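Local coordinates for protein lombricine kinase (PDB 3JPZ) that probably catalyses the reversible transfer of a phosphoryl group between ATP and lombricine, as a member of the phosphagen kinase family, at residues 172-175 and 176-179; 182-186 and 187-191; 314-318 and 319-323. All coordinates share one frame; numbering follows the deposited sequence.

Contact 1. Residues 172-175 and 176-179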
loop_
_atom_site.group_PDB
_atom_site.type_symbol
_atom_site.label_atom_id
_atom_site.label_comp_id
_atom_site.label_asym_id
_atom_site.label_seq_id
_atom_site.Cartn_x
_atom_site.Cartn_y
_atom_site.Cartn_z
ATOM N N ASN A 172 7.895 -17.609 -17.749
ATOM C CA ASN A 172 8.030 -17.248 -19.151
ATOM C C ASN A 172 6.957 -17.929 -19.989
ATOM O O ASN A 172 6.379 -17.315 -20.884
ATOM C CB ASN A 172 9.419 -17.623 -19.667
ATOM C CG ASN A 172 10.473 -16.595 -19.299
ATOM O OD1 ASN A 172 10.221 -15.390 -19.350
ATOM N ND2 ASN A 172 11.661 -17.065 -18.934
ATOM N N GLN A 173 6.693 -19.197 -19.692
ATOM C CA GLN A 173 5.659 -19.942 -20.405
ATOM C C GLN A 173 4.283 -19.372 -20.108
ATOM O O GLN A 173 3.438 -19.260 -20.995
ATOM C CB GLN A 173 5.676 -21.416 -20.004
ATOM C CG GLN A 173 4.603 -22.235 -20.701
ATOM C CD GLN A 173 4.847 -22.354 -22.193
ATOM O OE1 GLN A 173 5.841 -22.941 -22.627
ATOM N NE2 GLN A 173 3.939 -21.799 -22.990
ATOM N N LEU A 174 4.057 -19.033 -18.843
ATOM C CA LEU A 174 2.759 -18.546 -18.413
ATOM C C LEU A 174 2.461 -17.201 -19.050
ATOM O O LEU A 174 1.317 -16.895 -19.334
ATOM C CB LEU A 174 2.692 -18.467 -16.887
ATOM C CG LEU A 174 2.598 -19.845 -16.218
ATOM C CD1 LEU A 174 2.834 -19.775 -14.714
ATOM C CD2 LEU A 174 1.251 -20.476 -16.525
ATOM N N ILE A 175 3.494 -16.409 -19.301
ATOM C CA ILE A 175 3.310 -15.146 -20.002
ATOM C C ILE A 175 2.853 -15.396 -21.431
ATOM O O ILE A 175 2.021 -14.665 -21.962
ATOM C CB ILE A 175 4.606 -14.306 -20.014
ATOM C CG1 ILE A 175 4.743 -13.537 -18.700
ATOM C CG2 ILE A 175 4.602 -13.333 -21.184
ATOM C CD1 ILE A 175 5.808 -12.463 -18.722
ATOM N N ALA A 176 3.402 -16.435 -22.045
ATOM C CA ALA A 176 3.075 -16.785 -23.424
ATOM C C ALA A 176 1.627 -17.255 -23.541
ATOM O O ALA A 176 0.945 -16.970 -24.526
ATOM C CB ALA A 176 4.016 -17.863 -23.913
ATOM N N ASP A 177 1.171 -17.978 -22.522
ATOM C CA ASP A 177 -0.214 -18.418 -22.424
ATOM C C ASP A 177 -1.134 -17.288 -21.978
ATOM O O ASP A 177 -2.351 -17.466 -21.895
ATOM C CB ASP A 177 -0.325 -19.557 -21.409
ATOM C CG ASP A 177 0.494 -20.766 -21.795
ATOM O OD1 ASP A 177 0.600 -21.044 -23.008
ATOM O OD2 ASP A 177 1.022 -21.437 -20.883
ATOM N N HIS A 178 -0.551 -16.130 -21.684
ATOM C CA HIS A 178 -1.285 -15.031 -21.059
ATOM C C HIS A 178 -2.009 -15.519 -19.806
ATOM O O HIS A 178 -3.139 -15.112 -19.539
ATOM C CB HIS A 178 -2.309 -14.422 -22.017
ATOM C CG HIS A 178 -1.790 -14.178 -23.398
ATOM N ND1 HIS A 178 -0.811 -13.248 -23.673
ATOM C CD2 HIS A 178 -2.134 -14.725 -24.587
ATOM C CE1 HIS A 178 -0.564 -13.244 -24.970
ATOM N NE2 HIS A 178 -1.356 -14.128 -25.548
ATOM N N PHE A 179 -1.354 -16.400 -19.051
ATOM C CA PHE A 179 -1.913 -16.981 -17.832
ATOM C C PHE A 179 -1.342 -16.360 -16.560
ATOM O O PHE A 179 -1.716 -16.746 -15.456
ATOM C CB PHE A 179 -1.597 -18.478 -17.767
ATOM C CG PHE A 179 -2.454 -19.333 -18.648
ATOM C CD1 PHE A 179 -3.528 -18.804 -19.340
ATOM C CD2 PHE A 179 -2.200 -20.689 -18.750
ATOM C CE1 PHE A 179 -4.314 -19.611 -20.141
ATOM C CE2 PHE A 179 -2.986 -21.499 -19.544
ATOM C CZ PHE A 179 -4.041 -20.962 -20.238
HETATM O O HOH W 1 1.094 -12.005 -21.483
#
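Q173 and D177 cross at a slant at the end of helix 168-176. Their amide and carboxylate planes are tilted 25° apart. Q173 NE2 reaches D177 OD1 at 3.4 Å, a weak hydrogen bond. The Q173 chain starts anti to its own backbone nitrogen (chi1 179°). A bend at chi2 (67°) then brings the amide over to the aspartate. The stronger partner of D177 is K210, which forms a salt bridge to OD1. D177 N also bonds back to Q173 O at 3.0 Å.

L174 and F179 meet at about a right angle. L174 CD2 sits at the edge of the phenyl ring, 3.7 Å from F179 CB. D177 CB lies over one face of that ring, toward its rim. L174 also packs on I204 and H206 of strand 203-207.

The helix closes with a Schellman motif. H178 has positive phi, F179 N bonds to L174 O at 2.7 Å, and H178 N makes a weaker bond to I175 O at 3.0 Å. This turn carries the chain off the helix axis and into the loop before helix 187-191.

H178 is predicted to bind ATP. A176 O stands over the centre of its ring, 3.7 Å above the plane. A water donates to I175 O at 2.9 Å and also hydrogen-bonds H178 ND1, bridging the helix end to the imidazole. The side chain of R117, which binds ADP in this protein, though none is bound here, is about 8 Å from that of H178.

Contact 2. Residues 182-186 and 187-191. With NO3 (nitrate ion), chain C.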
loop_
_atom_site.group_PDB
_atom_site.type_symbol
_atom_site.label_atom_id
_atom_site.label_comp_id
_atom_site.label_asym_id
_atom_site.label_seq_id
_atom_site.Cartn_x
_atom_site.Cartn_y
_atom_site.Cartn_z
ATOM N N GLN A 182 0.376 -10.573 -11.911
ATOM C CA GLN A 182 1.473 -9.892 -11.237
ATOM C C GLN A 182 0.954 -9.324 -9.925
ATOM O O GLN A 182 -0.251 -9.287 -9.701
ATOM C CB GLN A 182 1.975 -8.735 -12.104
ATOM C CG GLN A 182 2.256 -9.090 -13.556
ATOM C CD GLN A 182 3.698 -9.488 -13.785
ATOM O OE1 GLN A 182 4.210 -10.407 -13.146
ATOM N NE2 GLN A 182 4.363 -8.796 -14.704
ATOM N N LYS A 183 1.849 -8.870 -9.057
ATOM C CA LYS A 183 1.407 -8.149 -7.876
ATOM C C LYS A 183 0.534 -6.982 -8.338
ATOM O O LYS A 183 0.948 -6.166 -9.159
ATOM C CB LYS A 183 2.594 -7.650 -7.049
ATOM C CG LYS A 183 2.183 -7.039 -5.702
ATOM C CD LYS A 183 3.348 -6.936 -4.721
ATOM C CE LYS A 183 2.978 -6.126 -3.474
ATOM N NZ LYS A 183 4.173 -5.754 -2.659
ATOM N N PRO A 184 -0.701 -6.921 -7.847
ATOM C CA PRO A 184 -1.539 -5.797 -8.273
ATOM C C PRO A 184 -1.033 -4.464 -7.731
ATOM O O PRO A 184 -0.474 -4.411 -6.641
ATOM C CB PRO A 184 -2.909 -6.150 -7.707
ATOM C CG PRO A 184 -2.886 -7.642 -7.565
ATOM C CD PRO A 184 -1.479 -7.990 -7.206
ATOM N N THR A 185 -1.234 -3.408 -8.512
ATOM C CA THR A 185 -0.730 -2.077 -8.200
ATOM C C THR A 185 -1.856 -1.052 -8.239
ATOM O O THR A 185 -1.645 0.128 -7.953
ATOM C CB THR A 185 0.317 -1.639 -9.224
ATOM O OG1 THR A 185 -0.271 -1.639 -10.533
ATOM C CG2 THR A 185 1.514 -2.581 -9.209
ATOM N N GLY A 186 -3.049 -1.502 -8.613
ATOM C CA GLY A 186 -4.215 -0.640 -8.617
ATOM C C GLY A 186 -4.518 -0.130 -7.223
ATOM O O GLY A 186 -4.256 -0.807 -6.227
ATOM N N HIS A 187 -5.077 1.071 -7.148
ATOM C CA HIS A 187 -5.428 1.661 -5.865
ATOM C C HIS A 187 -6.307 0.726 -5.033
ATOM O O HIS A 187 -6.121 0.602 -3.825
ATOM C CB HIS A 187 -6.153 2.984 -6.085
ATOM C CG HIS A 187 -5.324 4.010 -6.788
ATOM N ND1 HIS A 187 -4.051 4.342 -6.375
ATOM C CD2 HIS A 187 -5.587 4.786 -7.867
ATOM C CE1 HIS A 187 -3.564 5.279 -7.172
ATOM N NE2 HIS A 187 -4.476 5.564 -8.086
ATOM N N LEU A 188 -7.270 0.066 -5.668
ATOM C CA LEU A 188 -8.206 -0.753 -4.902
ATOM C C LEU A 188 -7.486 -1.836 -4.108
ATOM O O LEU A 188 -7.685 -1.984 -2.901
ATOM C CB LEU A 188 -9.238 -1.414 -5.808
ATOM C CG LEU A 188 -10.219 -2.257 -4.997
ATOM C CD1 LEU A 188 -10.808 -1.429 -3.847
ATOM C CD2 LEU A 188 -11.324 -2.836 -5.883
ATOM N N MET A 189 -6.666 -2.600 -4.817
ATOM C CA MET A 189 -5.985 -3.760 -4.262
ATOM C C MET A 189 -4.851 -3.344 -3.319
ATOM O O MET A 189 -4.561 -4.012 -2.325
ATOM C CB MET A 189 -5.439 -4.616 -5.408
ATOM C CG MET A 189 -6.504 -5.421 -6.122
ATOM S SD MET A 189 -7.169 -6.695 -5.014
ATOM C CE MET A 189 -5.901 -7.940 -5.176
ATOM N N VAL A 190 -4.208 -2.232 -3.630
ATOM C CA VAL A 190 -3.131 -1.741 -2.779
ATOM C C VAL A 190 -3.703 -1.162 -1.488
ATOM O O VAL A 190 -3.394 -1.614 -0.384
ATOM C CB VAL A 190 -2.295 -0.673 -3.503
ATOM C CG1 VAL A 190 -1.381 0.047 -2.525
ATOM C CG2 VAL A 190 -1.477 -1.310 -4.619
ATOM N N ASN A 191 -4.554 -0.160 -1.638
ATOM C CA ASN A 191 -5.093 0.558 -0.500
ATOM C C ASN A 191 -5.956 -0.327 0.418
ATOM O O ASN A 191 -6.161 0.003 1.581
ATOM C CB ASN A 191 -5.882 1.772 -0.995
ATOM C CG ASN A 191 -5.001 2.789 -1.723
ATOM O OD1 ASN A 191 -3.825 2.947 -1.414
ATOM N ND2 ASN A 191 -5.577 3.485 -2.680
HETATM N N NO3 C . -4.495 6.509 -3.886
HETATM O O1 NO3 C . -3.839 5.789 -2.895
HETATM O O2 NO3 C . -5.723 6.038 -4.339
HETATM O O3 NO3 C . -3.938 7.683 -4.415
#
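P184 and M189 make the apolar part of this contact. P184 CB rests on M189 CB at 3.7 Å. The thioether chain bends at both chi2 (-67°) and chi3 (-81°). This curls it back, and M189 CE comes 3.9 Å from P184 CG. The pyrrolidine ring is thus touched at CB by the root of the methionine and at CG by its methyl. W198 and V195 pack on P184 as well, and M189 is buried.

The backbone bond across the contact runs from V190 N to G186 O, 3.0 Å long, with an N-H...O angle of 159°. N191 N continues the pattern to H187 O. V190 CG2 lies against backbone oxygens, 3.2 Å from G186 O.

The polar contacts at the surface involve a nitrate ion, probably from the crystallisation liquor. N191 ND2 donates to nitrate O1 at 2.9 Å and more weakly to nitrate O2 at 3.0 Å, so one amide nitrogen spans two oxygens. Nitrate O2 also stands over one face of the H187 imidazole, 3.0 Å above its plane and toward the rim. H187 and N191 are one turn apart, and this lets both reach the same ion. N191 also touches D53 of helix 44-53.

P184, two residues before G186, packs on M189 of the first turn. Together these contacts form the N-terminal end of the short helix 187-191. G186 is its N-cap residue, and the bond from V190 N to G186 O is the first helical i to i+4 bond.

Contact 3. Residues 314-318 and 319-323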
loop_
_atom_site.group_PDB
_atom_site.type_symbol
_atom_site.label_atom_id
_atom_site.label_comp_id
_atom_site.label_asym_id
_atom_site.label_seq_id
_atom_site.Cartn_x
_atom_site.Cartn_y
_atom_site.Cartn_z
ATOM N N THR A 314 -5.760 -0.494 -24.526
ATOM C CA THR A 314 -4.930 -1.129 -25.540
ATOM C C THR A 314 -5.628 -1.063 -26.883
ATOM O O THR A 314 -6.852 -0.908 -26.965
ATOM C CB THR A 314 -4.654 -2.603 -25.214
ATOM O OG1 THR A 314 -5.897 -3.319 -25.157
ATOM C CG2 THR A 314 -3.917 -2.732 -23.890
ATOM N N ALA A 315 -4.844 -1.202 -27.942
ATOM C CA ALA A 315 -5.377 -1.117 -29.288
ATOM C C ALA A 315 -6.292 -2.299 -29.604
ATOM O O ALA A 315 -6.143 -3.397 -29.060
ATOM C CB ALA A 315 -4.247 -1.053 -30.288
ATOM N N ALA A 316 -7.257 -2.046 -30.473
ATOM C CA ALA A 316 -8.007 -3.111 -31.104
ATOM C C ALA A 316 -7.196 -3.543 -32.316
ATOM O O ALA A 316 -7.444 -3.111 -33.437
ATOM C CB ALA A 316 -9.386 -2.632 -31.514
ATOM N N VAL A 317 -6.188 -4.361 -32.064
ATOM C CA VAL A 317 -5.301 -4.837 -33.112
ATOM C C VAL A 317 -6.071 -5.514 -34.238
ATOM O O VAL A 317 -6.738 -6.524 -34.029
ATOM C CB VAL A 317 -4.273 -5.837 -32.551
ATOM C CG1 VAL A 317 -3.230 -6.139 -33.599
ATOM C CG2 VAL A 317 -3.627 -5.280 -31.275
ATOM N N ASP A 318 -5.971 -4.950 -35.437
ATOM C CA ASP A 318 -6.650 -5.514 -36.595
ATOM C C ASP A 318 -8.160 -5.444 -36.402
ATOM O O ASP A 318 -8.899 -6.304 -36.872
ATOM C CB ASP A 318 -6.223 -6.967 -36.796
ATOM C CG ASP A 318 -6.237 -7.388 -38.256
ATOM O OD1 ASP A 318 -6.633 -6.570 -39.114
ATOM O OD2 ASP A 318 -5.844 -8.539 -38.545
ATOM N N ASP A 319 -8.600 -4.410 -35.695
ATOM C CA ASP A 319 -10.005 -4.158 -35.452
ATOM C C ASP A 319 -10.658 -5.299 -34.692
ATOM O O ASP A 319 -11.857 -5.535 -34.837
ATOM C CB ASP A 319 -10.725 -3.908 -36.775
ATOM C CG ASP A 319 -10.126 -2.756 -37.535
ATOM O OD1 ASP A 319 -9.541 -1.872 -36.875
ATOM O OD2 ASP A 319 -10.227 -2.738 -38.778
ATOM N N VAL A 320 -9.868 -5.998 -33.888
ATOM C CA VAL A 320 -10.399 -7.017 -32.991
ATOM C C VAL A 320 -10.636 -6.400 -31.612
ATOM O O VAL A 320 -9.706 -5.925 -30.958
ATOM C CB VAL A 320 -9.447 -8.200 -32.841
ATOM C CG1 VAL A 320 -10.029 -9.220 -31.864
ATOM C CG2 VAL A 320 -9.171 -8.845 -34.212
ATOM N N TYR A 321 -11.887 -6.391 -31.188
ATOM C CA TYR A 321 -12.247 -5.837 -29.898
ATOM C C TYR A 321 -12.614 -6.927 -28.912
ATOM O O TYR A 321 -13.226 -7.928 -29.267
ATOM C CB TYR A 321 -13.416 -4.888 -30.047
ATOM C CG TYR A 321 -13.095 -3.690 -30.878
ATOM C CD1 TYR A 321 -13.135 -3.751 -32.261
ATOM C CD2 TYR A 321 -12.737 -2.499 -30.285
ATOM C CE1 TYR A 321 -12.838 -2.654 -33.024
ATOM C CE2 TYR A 321 -12.432 -1.400 -31.039
ATOM C CZ TYR A 321 -12.491 -1.480 -32.405
ATOM O OH TYR A 321 -12.189 -0.375 -33.154
ATOM N N ASP A 322 -12.224 -6.718 -27.667
ATOM C CA ASP A 322 -12.719 -7.532 -26.591
ATOM C C ASP A 322 -14.088 -6.998 -26.201
ATOM O O ASP A 322 -14.232 -5.853 -25.774
ATOM C CB ASP A 322 -11.780 -7.478 -25.400
ATOM C CG ASP A 322 -12.279 -8.306 -24.247
ATOM O OD1 ASP A 322 -13.376 -8.002 -23.724
ATOM O OD2 ASP A 322 -11.586 -9.270 -23.881
ATOM N N ILE A 323 -15.090 -7.843 -26.373
ATOM C CA ILE A 323 -16.472 -7.476 -26.139
ATOM C C ILE A 323 -16.989 -8.397 -25.053
ATOM O O ILE A 323 -16.821 -9.617 -25.120
ATOM C CB ILE A 323 -17.284 -7.611 -27.418
ATOM C CG1 ILE A 323 -16.777 -6.600 -28.449
ATOM C CG2 ILE A 323 -18.774 -7.419 -27.150
ATOM C CD1 ILE A 323 -17.299 -5.204 -28.272
#
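A316 faces Y321 across two overlapping beta turns that lead into strand 320-325 of the large antiparallel sheet. The first turn spans A316 to D319 and has type II angles at V317 and D318. The second spans V317 to V320, with D318 and D319 both at positive phi, and is of the type I'/III' class.

Each turn is closed by one backbone bond. D319 N donates to A316 O at 2.8 Å. V320 N donates to V317 O at 3.2 Å. Both donors sit above the carbonyl plane of their acceptor, by 46° and 63°. A316 is also the centre of an inverse gamma turn, in which V317 N bonds weakly to A315 O.

The polar end of D319 is satisfied outside the turns, where OD2 is hydrogen-bonded to H287 ND1. Backbone bonds from Y321 to V284 and from D322 to R307 join the strand to its neighbours on both sides. V320 packs on T309, which binds ADP in this protein, and on H283, predicted to bind ATP, so the turns lie beside the nucleotide site.

V320 O accepts a CA-H...O contact from A316 CA at 3.3 Å. The Y321 ring turns one face to A316 CB. This methyl makes a CH-pi contact there, with A316 CB 3.4 Å from the centroid of the Y321 ring and 16° off the ring normal.

Contacts 1 and 2 follow each other in the chain. Contact 1 closes helix 168-176, and contact 2 opens helix 187-191, their centres about 21 Å apart. Contact 3 lies elsewhere, with nearest atoms about 11 Å from contact 1 and 14 Å from contact 2, and it feeds a strand of the large sheet instead. No helix or strand is shared. Contact 1 is partly buried, while contacts 2 and 3 are at the surface. The helix end combines backbone caps with a leucine-phenylalanine pair. The helix start combines a glycine N-cap and proline-methionine packing with N191 meeting an ion at the surface. The strand entry combines turn bonds with a CH-pi contact. All three belong to the catalytic part of the chain.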